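Local structure of CSP3 (Bacillus subtilis, 5FIG) at residues 14-17 / 18-22; 52-55 / 56-60; 78-81 / 82-86. The protein probably stores large amounts of Cu(I) in the bacterial cytosol, binding it with cysteines inside a four-helix bundle and so protecting the cell against copper toxicity. All coordinates share one frame; numbering follows the deposited sequence.

Contact 1 of 3, residues 14-17 / 18-22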
ATOM      1  N   ASP B  14      -1.345 -15.980  -1.633  1.00 14.66           N
ATOM      2  CA  ASP B  14      -0.824 -16.772  -2.736  1.00 15.90           C
ATOM      3  C   ASP B  14      -0.870 -16.048  -4.067  1.00 15.38           C
ATOM      4  O   ASP B  14      -0.017 -16.235  -4.940  1.00 15.41           O
ATOM      5  CB  ASP B  14      -1.583 -18.138  -2.827  1.00 17.72           C
ATOM      6  CG  ASP B  14      -1.289 -19.076  -1.670  1.00 20.18           C
ATOM      7  OD1 ASP B  14      -0.352 -18.862  -0.914  1.00 21.71           O
ATOM      8  OD2 ASP B  14      -2.001 -20.071  -1.454  1.00 21.67           O
ATOM      9  N   CYS B  15      -1.934 -15.275  -4.274  1.00 14.81           N
ATOM     10  CA  CYS B  15      -2.099 -14.546  -5.503  1.00 15.01           C
ATOM     11  C   CYS B  15      -1.030 -13.423  -5.589  1.00 14.93           C
ATOM     12  O   CYS B  15      -0.463 -13.179  -6.636  1.00 14.98           O
ATOM     13  CB  CYS B  15      -3.510 -14.028  -5.602  1.00 14.97           C
ATOM     14  SG  CYS B  15      -3.865 -13.230  -7.167  1.00 16.12           S
ATOM     15  N   MET B  16      -0.832 -12.715  -4.492  1.00 15.11           N
ATOM     16  CA  MET B  16       0.230 -11.691  -4.403  0.50 15.78           C
ATOM     17  C   MET B  16       1.553 -12.264  -4.785  1.00 16.18           C
ATOM     18  O   MET B  16       2.292 -11.674  -5.552  1.00 16.29           O
ATOM     19  CB  MET B  16       0.303 -11.138  -3.009  0.50 17.01           C
ATOM     20  CG  MET B  16       0.972  -9.843  -2.747  0.50 18.66           C
ATOM     21  SD  MET B  16       0.979  -9.709  -0.951  0.50 21.22           S
ATOM     22  CE  MET B  16       2.302  -8.538  -0.827  0.50 21.49           C
ATOM     23  N   LYS B  17       1.879 -13.413  -4.193  1.00 15.45           N
ATOM     24  CA  LYS B  17       3.122 -14.057  -4.503  1.00 16.23           C
ATOM     25  C   LYS B  17       3.223 -14.306  -6.005  1.00 15.82           C
ATOM     26  O   LYS B  17       4.225 -14.066  -6.626  1.00 16.02           O
ATOM     27  CB  LYS B  17       3.227 -15.374  -3.723  1.00 17.35           C
ATOM     28  CG  LYS B  17       4.476 -16.161  -3.991  1.00 19.69           C
ATOM     29  CD  LYS B  17       4.517 -17.428  -3.144  1.00 21.19           C
ATOM     30  CE  LYS B  17       5.792 -18.183  -3.455  1.00 23.51           C
ATOM     31  NZ  LYS B  17       5.882 -19.525  -2.809  1.00 25.25           N
ATOM     32  N   ALA B  18       2.197 -14.932  -6.559  1.00 14.91           N
ATOM     33  CA  ALA B  18       2.246 -15.310  -7.978  1.00 15.46           C
ATOM     34  C   ALA B  18       2.331 -14.121  -8.920  1.00 15.32           C
ATOM     35  O   ALA B  18       3.080 -14.130  -9.886  1.00 16.09           O
ATOM     36  CB  ALA B  18       1.020 -16.182  -8.329  1.00 15.22           C
ATOM     37  N   CYS B  19       1.558 -13.088  -8.615  1.00 14.40           N
ATOM     38  CA  CYS B  19       1.551 -11.835  -9.394  1.00 14.72           C
ATOM     39  C   CYS B  19       2.857 -11.125  -9.301  1.00 15.14           C
ATOM     40  O   CYS B  19       3.407 -10.676 -10.333  1.00 15.93           O
ATOM     41  CB  CYS B  19       0.413 -10.869  -8.906  1.00 14.10           C
ATOM     42  SG  CYS B  19      -1.232 -11.427  -9.447  1.00 14.96           S
ATOM     43  N   ASN B  20       3.418 -11.040  -8.088  1.00 14.62           N
ATOM     44  CA  ASN B  20       4.752 -10.403  -7.951  1.00 15.65           C
ATOM     45  C   ASN B  20       5.869 -11.181  -8.672  1.00 17.15           C
ATOM     46  O   ASN B  20       6.760 -10.613  -9.272  1.00 18.13           O
ATOM     47  CB  ASN B  20       5.105 -10.194  -6.473  1.00 15.35           C
ATOM     48  CG  ASN B  20       4.351  -9.055  -5.843  1.00 14.65           C
ATOM     49  OD1 ASN B  20       4.045  -8.109  -6.523  1.00 14.61           O
ATOM     50  ND2 ASN B  20       4.043  -9.139  -4.538  1.00 14.21           N
ATOM     51  N   HIS B  21       5.827 -12.516  -8.567  1.00 17.49           N
ATOM     52  CA  HIS B  21       6.740 -13.338  -9.318  1.00 19.41           C
ATOM     53  C   HIS B  21       6.612 -13.174 -10.829  1.00 19.81           C
ATOM     54  O   HIS B  21       7.623 -13.105 -11.536  1.00 21.49           O
ATOM     55  CB  HIS B  21       6.580 -14.831  -8.909  1.00 20.07           C
ATOM     56  CG  HIS B  21       7.186 -15.112  -7.563  1.00 21.10           C
ATOM     57  ND1 HIS B  21       6.951 -16.297  -6.897  1.00 22.00           N
ATOM     58  CD2 HIS B  21       7.958 -14.364  -6.718  1.00 22.01           C
ATOM     59  CE1 HIS B  21       7.582 -16.302  -5.737  1.00 22.39           C
ATOM     60  NE2 HIS B  21       8.209 -15.146  -5.602  1.00 22.70           N
ATOM     61  N   CYS B  22       5.391 -13.162 -11.314  1.00 18.78           N
ATOM     62  CA  CYS B  22       5.112 -12.979 -12.720  1.00 19.48           C
ATOM     63  C   CYS B  22       5.610 -11.601 -13.200  1.00 19.89           C
ATOM     64  O   CYS B  22       6.227 -11.471 -14.259  1.00 21.18           O
ATOM     65  CB  CYS B  22       3.593 -13.147 -12.967  1.00 18.66           C
ATOM     66  SG  CYS B  22       3.041 -13.146 -14.678  1.00 20.32           S
TER
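Cys15 and Cys19 sit one turn apart in helix 6-27, where residues 14-17 run without a break into 18-22. Four successive i to i+4 bonds carry the backbone, from Ala18 N to Asp14 O through to His21 N on Lys17 O; the shortest include Cys19 N to Cys15 O at 2.8 Å.

On the inner side the two sulfurs lie 3.9 Å apart, SG to SG. Their first torsions differ: SG of Cys15 is anti to its own N (chi1 -175°), whereas that of Cys19 stands beside its N (chi1 -74°) and also rests 3.4 Å from Cys15 O. On another side Met16 and Asn20 run alongside each other, Met16 CG touching Asn20 ND2 at 3.6 Å; that amide nitrogen bonds to Gln57 of the second subunit. The extended Lys17 chain slants across His21 and brings Lys17 CE to 3.5 Å from His21 CE1, while Lys17 O lies over one face of the ring, off its centre.

The cysteines face Cys45, Cys49, Cys74, Cys77, Cys92, Cys96 and Cys99 of the other three helices. In this copper-free form the CxxxC spacing thus presents a close pair of thiols to the bundle core, consistent with Cu(I) storage.

Contact 2 of 3, residues 52-55 / 56-60; sequences AVKA and MQTDS
Val53 and Gln57 pack against each other one turn apart near the C-terminal end of helix 36-57, on the tightly packed flank of the contact. Their side chains lie side by side and point the same way, Val53 CG1 touching Gln57 CD at 3.6 Å. With chi1 at 171°, CG1 is anti to the backbone N of Val53 and is thereby laid along the Gln57 amide. The amide oxygen is taken up by Asn20 of the second subunit, and Lys54 forms a salt bridge with Asp47 of the same subunit. Met56 also belongs to the packed part: its chain bends at chi3 (-89°) and folds CE back to 3.4 Å from Ala52 O, and the Met56 side chain packs on Cys8, Ile9 and Cys12 of helix 6-27 and on Met63 and Cys67 of helix 63-81.

Toward the end the helix unwinds in a Schellman motif. Asp59, at positive phi, is its C-prime residue; Ser60 N closes the turn on Ala55 O at 3.0 Å, while the bond from Asp59 N to Met56 O is weak. This turn is the looser, solvent-facing side, with the Asp59 side chain exposed. Between these two regions, Thr58 grips Lys54 O twice, through its N at 2.9 Å and its OG1 at 2.8 Å, from opposite faces of the carbonyl plane. Ser60 OG meets Ala55 CB at 3.2 Å, but its hydrogen bond goes to Glu44 of the fourth subunit.

The carbonyls of Ala52 to Ala55 thus find donors within the chain, while the polar ends of Lys54, Gln57 and Ser60 serve the tetramer.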
ATOM      1  N   ALA B  52      -6.889  -6.208   0.470  1.00 12.09           N
ATOM      2  CA  ALA B  52      -7.954  -7.116   0.914  1.00 11.84           C
ATOM      3  C   ALA B  52      -7.550  -7.885   2.148  1.00 11.63           C
ATOM      4  O   ALA B  52      -8.315  -7.993   3.115  1.00 11.74           O
ATOM      5  CB  ALA B  52      -8.352  -8.061  -0.214  1.00 11.70           C
ATOM      6  N   VAL B  53      -6.273  -8.321   2.189  1.00 11.33           N
ATOM      7  CA  VAL B  53      -5.730  -8.979   3.408  1.00 11.56           C
ATOM      8  C   VAL B  53      -5.833  -8.046   4.609  1.00 12.14           C
ATOM      9  O   VAL B  53      -6.331  -8.422   5.668  1.00 12.55           O
ATOM     10  CB  VAL B  53      -4.318  -9.476   3.195  1.00 11.60           C
ATOM     11  CG1 VAL B  53      -3.703  -9.935   4.510  1.00 12.53           C
ATOM     12  CG2 VAL B  53      -4.334 -10.623   2.164  1.00 11.25           C
ATOM     13  N   LYS B  54      -5.369  -6.811   4.430  1.00 12.43           N
ATOM     14  CA  LYS B  54      -5.460  -5.852   5.518  1.00 13.55           C
ATOM     15  C   LYS B  54      -6.908  -5.633   5.962  1.00 13.38           C
ATOM     16  O   LYS B  54      -7.173  -5.556   7.159  1.00 14.03           O
ATOM     17  CB  LYS B  54      -4.798  -4.555   5.088  1.00 14.58           C
ATOM     18  CG  LYS B  54      -4.721  -3.539   6.178  1.00 16.58           C
ATOM     19  CD  LYS B  54      -4.300  -2.171   5.705  1.00 18.00           C
ATOM     20  CE  LYS B  54      -3.303  -2.143   4.555  1.00 18.46           C
ATOM     21  NZ  LYS B  54      -2.752  -0.767   4.393  1.00 20.24           N
ATOM     22  N   ALA B  55      -7.826  -5.466   4.999  1.00 12.60           N
ATOM     23  CA  ALA B  55      -9.220  -5.235   5.304  1.00 13.00           C
ATOM     24  C   ALA B  55      -9.839  -6.372   6.094  1.00 13.34           C
ATOM     25  O   ALA B  55     -10.513  -6.161   7.105  1.00 14.13           O
ATOM     26  CB  ALA B  55     -10.029  -5.015   4.038  1.00 12.63           C
ATOM     27  N   MET B  56      -9.526  -7.596   5.681  1.00 12.89           N
ATOM     28  CA  MET B  56     -10.013  -8.764   6.420  1.00 13.68           C
ATOM     29  C   MET B  56      -9.411  -8.891   7.808  1.00 14.51           C
ATOM     30  O   MET B  56     -10.127  -9.185   8.809  1.00 15.68           O
ATOM     31  CB  MET B  56      -9.792 -10.049   5.636  1.00 13.49           C
ATOM     32  CG  MET B  56     -10.637 -10.110   4.404  1.00 13.36           C
ATOM     33  SD  MET B  56     -10.420 -11.659   3.462  1.00 13.53           S
ATOM     34  CE  MET B  56      -9.087 -11.259   2.384  1.00 12.46           C
ATOM     35  N   GLN B  57      -8.122  -8.629   7.925  1.00 14.11           N
ATOM     36  CA  GLN B  57      -7.460  -8.770   9.214  1.00 15.09           C
ATOM     37  C   GLN B  57      -7.857  -7.702  10.227  1.00 16.12           C
ATOM     38  O   GLN B  57      -7.755  -7.929  11.419  1.00 17.30           O
ATOM     39  CB  GLN B  57      -5.946  -8.774   9.030  1.00 14.93           C
ATOM     40  CG  GLN B  57      -5.437 -10.044   8.304  1.00 14.53           C
ATOM     41  CD  GLN B  57      -3.914 -10.054   8.094  1.00 14.62           C
ATOM     42  OE1 GLN B  57      -3.259  -9.020   8.055  1.00 14.85           O
ATOM     43  NE2 GLN B  57      -3.373 -11.257   7.912  1.00 15.12           N
ATOM     44  N   THR B  58      -8.217  -6.518   9.742  1.00 15.81           N
ATOM     45  CA  THR B  58      -8.590  -5.435  10.599  1.00 17.07           C
ATOM     46  C   THR B  58     -10.097  -5.302  10.763  1.00 17.99           C
ATOM     47  O   THR B  58     -10.544  -4.379  11.440  1.00 19.11           O
ATOM     48  CB  THR B  58      -8.051  -4.078  10.088  1.00 16.79           C
ATOM     49  OG1 THR B  58      -8.613  -3.800   8.789  1.00 15.73           O
ATOM     50  CG2 THR B  58      -6.531  -4.045  10.030  1.00 16.64           C
ATOM     51  N   ASP B  59     -10.872  -6.238  10.214  1.00 17.99           N
ATOM     52  CA  ASP B  59     -12.339  -6.205  10.291  1.00 19.33           C
ATOM     53  C   ASP B  59     -12.905  -4.851   9.797  1.00 19.57           C
ATOM     54  O   ASP B  59     -13.721  -4.199  10.427  1.00 20.71           O
ATOM     55  CB  ASP B  59     -12.832  -6.494  11.708  1.00 21.59           C
ATOM     56  CG  ASP B  59     -12.539  -7.927  12.164  1.00 22.27           C
ATOM     57  OD1 ASP B  59     -12.280  -8.793  11.311  1.00 21.79           O
ATOM     58  OD2 ASP B  59     -12.583  -8.197  13.383  1.00 24.72           O
ATOM     59  N   SER B  60     -12.392  -4.450   8.663  1.00 18.60           N
ATOM     60  CA  SER B  60     -12.658  -3.108   8.194  1.00 19.39           C
ATOM     61  C   SER B  60     -14.148  -3.039   7.714  1.00 20.03           C
ATOM     62  O   SER B  60     -14.721  -4.041   7.220  1.00 19.96           O
ATOM     63  CB  SER B  60     -11.550  -2.795   7.223  1.00 18.46           C
ATOM     64  OG  SER B  60     -11.873  -3.252   6.000  1.00 18.33           O
TER

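Contact 3 of 3, residues 78-81 / 82-86; sequences GTEC and GKHDH
A type I beta turn from Cys81 to His84 takes the chain off the C-terminal end of helix 63-81, and Glu80, Lys83 and His84 meet around it. The helical pattern ends with Gly82 N on Gly78 O at 2.9 Å. Lys83 N then bonds to Glu80 O at 3.1 Å, and His84 N closes the turn on Cys81 O, also at 3.1 Å; both donors stand above the carbonyl planes, a mark of the tighter curl.

Glu80 sends CG anti to its backbone N (chi1 -176°) and then bends at chi2 (61°), which turns the carboxylate back toward the turn. There OE1 forms a long salt bridge of 3.6 Å with NZ of Lys83, whose extended chain passes Thr79 O with CG 3.6 Å away. The other oxygen, OE2, lies at the edge of the His84 ring, 3.8 Å from CE1, with the carboxylate and ring planes 58° apart. His84 ND1 gives a weak bond to Glu80 O at 3.3 Å, and a second weak bond joins His84 NE2 to His34 O.

Cys81 itself is disulfide-linked to Cys38 of helix 36-57 and packs on Cys92 of helix 89-107. Gln90, on helix 89-107, donates through NE2 to the carbonyls of Gly82 and His84, and the His84 ring rests on Cys38 and Cys89, tying the loop to both neighbouring helices.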
ATOM      1  N   GLY B  78      -5.988 -12.562 -14.204  1.00 17.95           N
ATOM      2  CA  GLY B  78      -5.993 -13.985 -14.659  1.00 18.78           C
ATOM      3  C   GLY B  78      -6.270 -14.124 -16.126  1.00 20.30           C
ATOM      4  O   GLY B  78      -5.638 -14.905 -16.838  1.00 21.31           O
ATOM      5  N   THR B  79      -7.262 -13.369 -16.623  1.00 20.75           N
ATOM      6  CA  THR B  79      -7.600 -13.396 -18.047  1.00 22.50           C
ATOM      7  C   THR B  79      -6.422 -12.960 -18.929  1.00 23.34           C
ATOM      8  O   THR B  79      -6.129 -13.588 -19.934  1.00 24.41           O
ATOM      9  CB  THR B  79      -8.896 -12.549 -18.301  1.00 23.10           C
ATOM     10  OG1 THR B  79      -9.965 -13.117 -17.527  1.00 22.60           O
ATOM     11  CG2 THR B  79      -9.296 -12.532 -19.756  1.00 25.29           C
ATOM     12  N   GLU B  80      -5.756 -11.877 -18.539  1.00 23.05           N
ATOM     13  CA  GLU B  80      -4.617 -11.387 -19.302  1.00 24.37           C
ATOM     14  C   GLU B  80      -3.384 -12.279 -19.181  1.00 24.40           C
ATOM     15  O   GLU B  80      -2.791 -12.656 -20.197  1.00 25.77           O
ATOM     16  CB  GLU B  80      -4.264  -9.966 -18.874  1.00 24.22           C
ATOM     17  CG  GLU B  80      -3.144  -9.326 -19.668  1.00 26.06           C
ATOM     18  CD  GLU B  80      -3.423  -9.187 -21.151  1.00 28.91           C
ATOM     19  OE1 GLU B  80      -4.610  -9.201 -21.600  1.00 29.79           O
ATOM     20  OE2 GLU B  80      -2.430  -9.033 -21.918  1.00 31.44           O
ATOM     21  N   CYS B  81      -3.014 -12.663 -17.968  1.00 23.27           N
ATOM     22  CA  CYS B  81      -1.844 -13.569 -17.813  1.00 24.14           C
ATOM     23  C   CYS B  81      -2.100 -14.910 -18.490  1.00 24.44           C
ATOM     24  O   CYS B  81      -1.183 -15.548 -19.005  1.00 25.39           O
ATOM     25  CB  CYS B  81      -1.362 -13.729 -16.382  1.00 23.85           C
ATOM     26  SG  CYS B  81      -0.718 -12.174 -15.693  1.00 25.66           S
ATOM     27  N   GLY B  82      -3.356 -15.343 -18.489  1.00 23.84           N
ATOM     28  CA  GLY B  82      -3.724 -16.633 -19.071  1.00 24.82           C
ATOM     29  C   GLY B  82      -3.501 -16.714 -20.566  1.00 26.79           C
ATOM     30  O   GLY B  82      -3.598 -17.814 -21.127  1.00 27.78           O
ATOM     31  N   LYS B  83      -3.232 -15.583 -21.221  1.00 27.15           N
ATOM     32  CA  LYS B  83      -2.920 -15.538 -22.675  1.00 29.67           C
ATOM     33  C   LYS B  83      -1.464 -15.799 -23.013  1.00 30.56           C
ATOM     34  O   LYS B  83      -1.106 -15.807 -24.189  1.00 32.60           O
ATOM     35  CB  LYS B  83      -3.324 -14.174 -23.258  1.00 30.45           C
ATOM     36  CG  LYS B  83      -4.828 -13.931 -23.252  1.00 30.70           C
ATOM     37  CD  LYS B  83      -5.151 -12.486 -23.571  1.00 31.49           C
ATOM     38  CE  LYS B  83      -6.642 -12.255 -23.462  1.00 31.93           C
ATOM     39  NZ  LYS B  83      -6.950 -10.821 -23.776  1.00 32.91           N
ATOM     40  N   HIS B  84      -0.639 -16.093 -21.998  1.00 29.45           N
ATOM     41  CA  HIS B  84       0.786 -16.298 -22.180  1.00 30.74           C
ATOM     42  C   HIS B  84       1.238 -17.583 -21.527  1.00 31.02           C
ATOM     43  O   HIS B  84       0.753 -17.942 -20.475  1.00 29.12           O
ATOM     44  CB  HIS B  84       1.539 -15.102 -21.607  1.00 29.79           C
ATOM     45  CG  HIS B  84       1.131 -13.810 -22.242  1.00 30.20           C
ATOM     46  ND1 HIS B  84       0.089 -13.041 -21.773  1.00 28.89           N
ATOM     47  CD2 HIS B  84       1.595 -13.188 -23.348  1.00 32.10           C
ATOM     48  CE1 HIS B  84      -0.050 -11.978 -22.544  1.00 29.81           C
ATOM     49  NE2 HIS B  84       0.833 -12.061 -23.521  1.00 31.96           N
ATOM     50  N   ASP B  85       2.173 -18.266 -22.178  1.00 33.81           N
ATOM     51  CA  ASP B  85       2.611 -19.587 -21.740  1.00 35.21           C
ATOM     52  C   ASP B  85       4.030 -19.667 -21.135  1.00 36.06           C
ATOM     53  O   ASP B  85       4.575 -20.752 -21.011  1.00 36.99           O
ATOM     54  CB  ASP B  85       2.469 -20.592 -22.903  1.00 38.12           C
ATOM     55  CG  ASP B  85       2.360 -22.043 -22.414  1.00 38.85           C
ATOM     56  OD1 ASP B  85       1.827 -22.296 -21.311  1.00 37.85           O
ATOM     57  OD2 ASP B  85       2.809 -22.933 -23.125  1.00 41.72           O
ATOM     58  N   HIS B  86       4.648 -18.551 -20.768  1.00 36.08           N
ATOM     59  CA  HIS B  86       5.853 -18.622 -19.884  1.00 37.24           C
ATOM     60  C   HIS B  86       5.829 -17.517 -18.846  1.00 35.25           C
ATOM     61  O   HIS B  86       4.795 -16.898 -18.655  1.00 33.13           O
ATOM     62  CB  HIS B  86       7.218 -18.686 -20.629  1.00 40.71           C
ATOM     63  CG  HIS B  86       8.293 -19.392 -19.825  1.00 42.36           C
ATOM     64  ND1 HIS B  86       9.281 -18.720 -19.122  1.00 42.45           N
ATOM     65  CD2 HIS B  86       8.478 -20.707 -19.549  1.00 43.80           C
ATOM     66  CE1 HIS B  86      10.049 -19.588 -18.487  1.00 43.63           C
ATOM     67  NE2 HIS B  86       9.593 -20.801 -18.742  1.00 44.60           N
TER

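Along the chain the three contacts come in series, on helix 6-27, at the end of helix 36-57 and at the end of helix 63-81. Contact 1 lies near the middle of the bundle, its centre about 8 Å from that of the chain. Contacts 2 and 3 lie on opposite sides of the chain's centre, with their own centres about 28 Å apart. Contacts 1 and 3 touch where Cys22 SG approaches Cys81 SG at 4.0 Å, whereas the nearest atoms of contacts 1 and 2 are about 6 Å apart. Both 1 and 2 reach the second subunit; no other chain of the assembly touches contact 3. The bundle thus combines a cysteine-rich interior with helix ends that serve assembly or chain reversal.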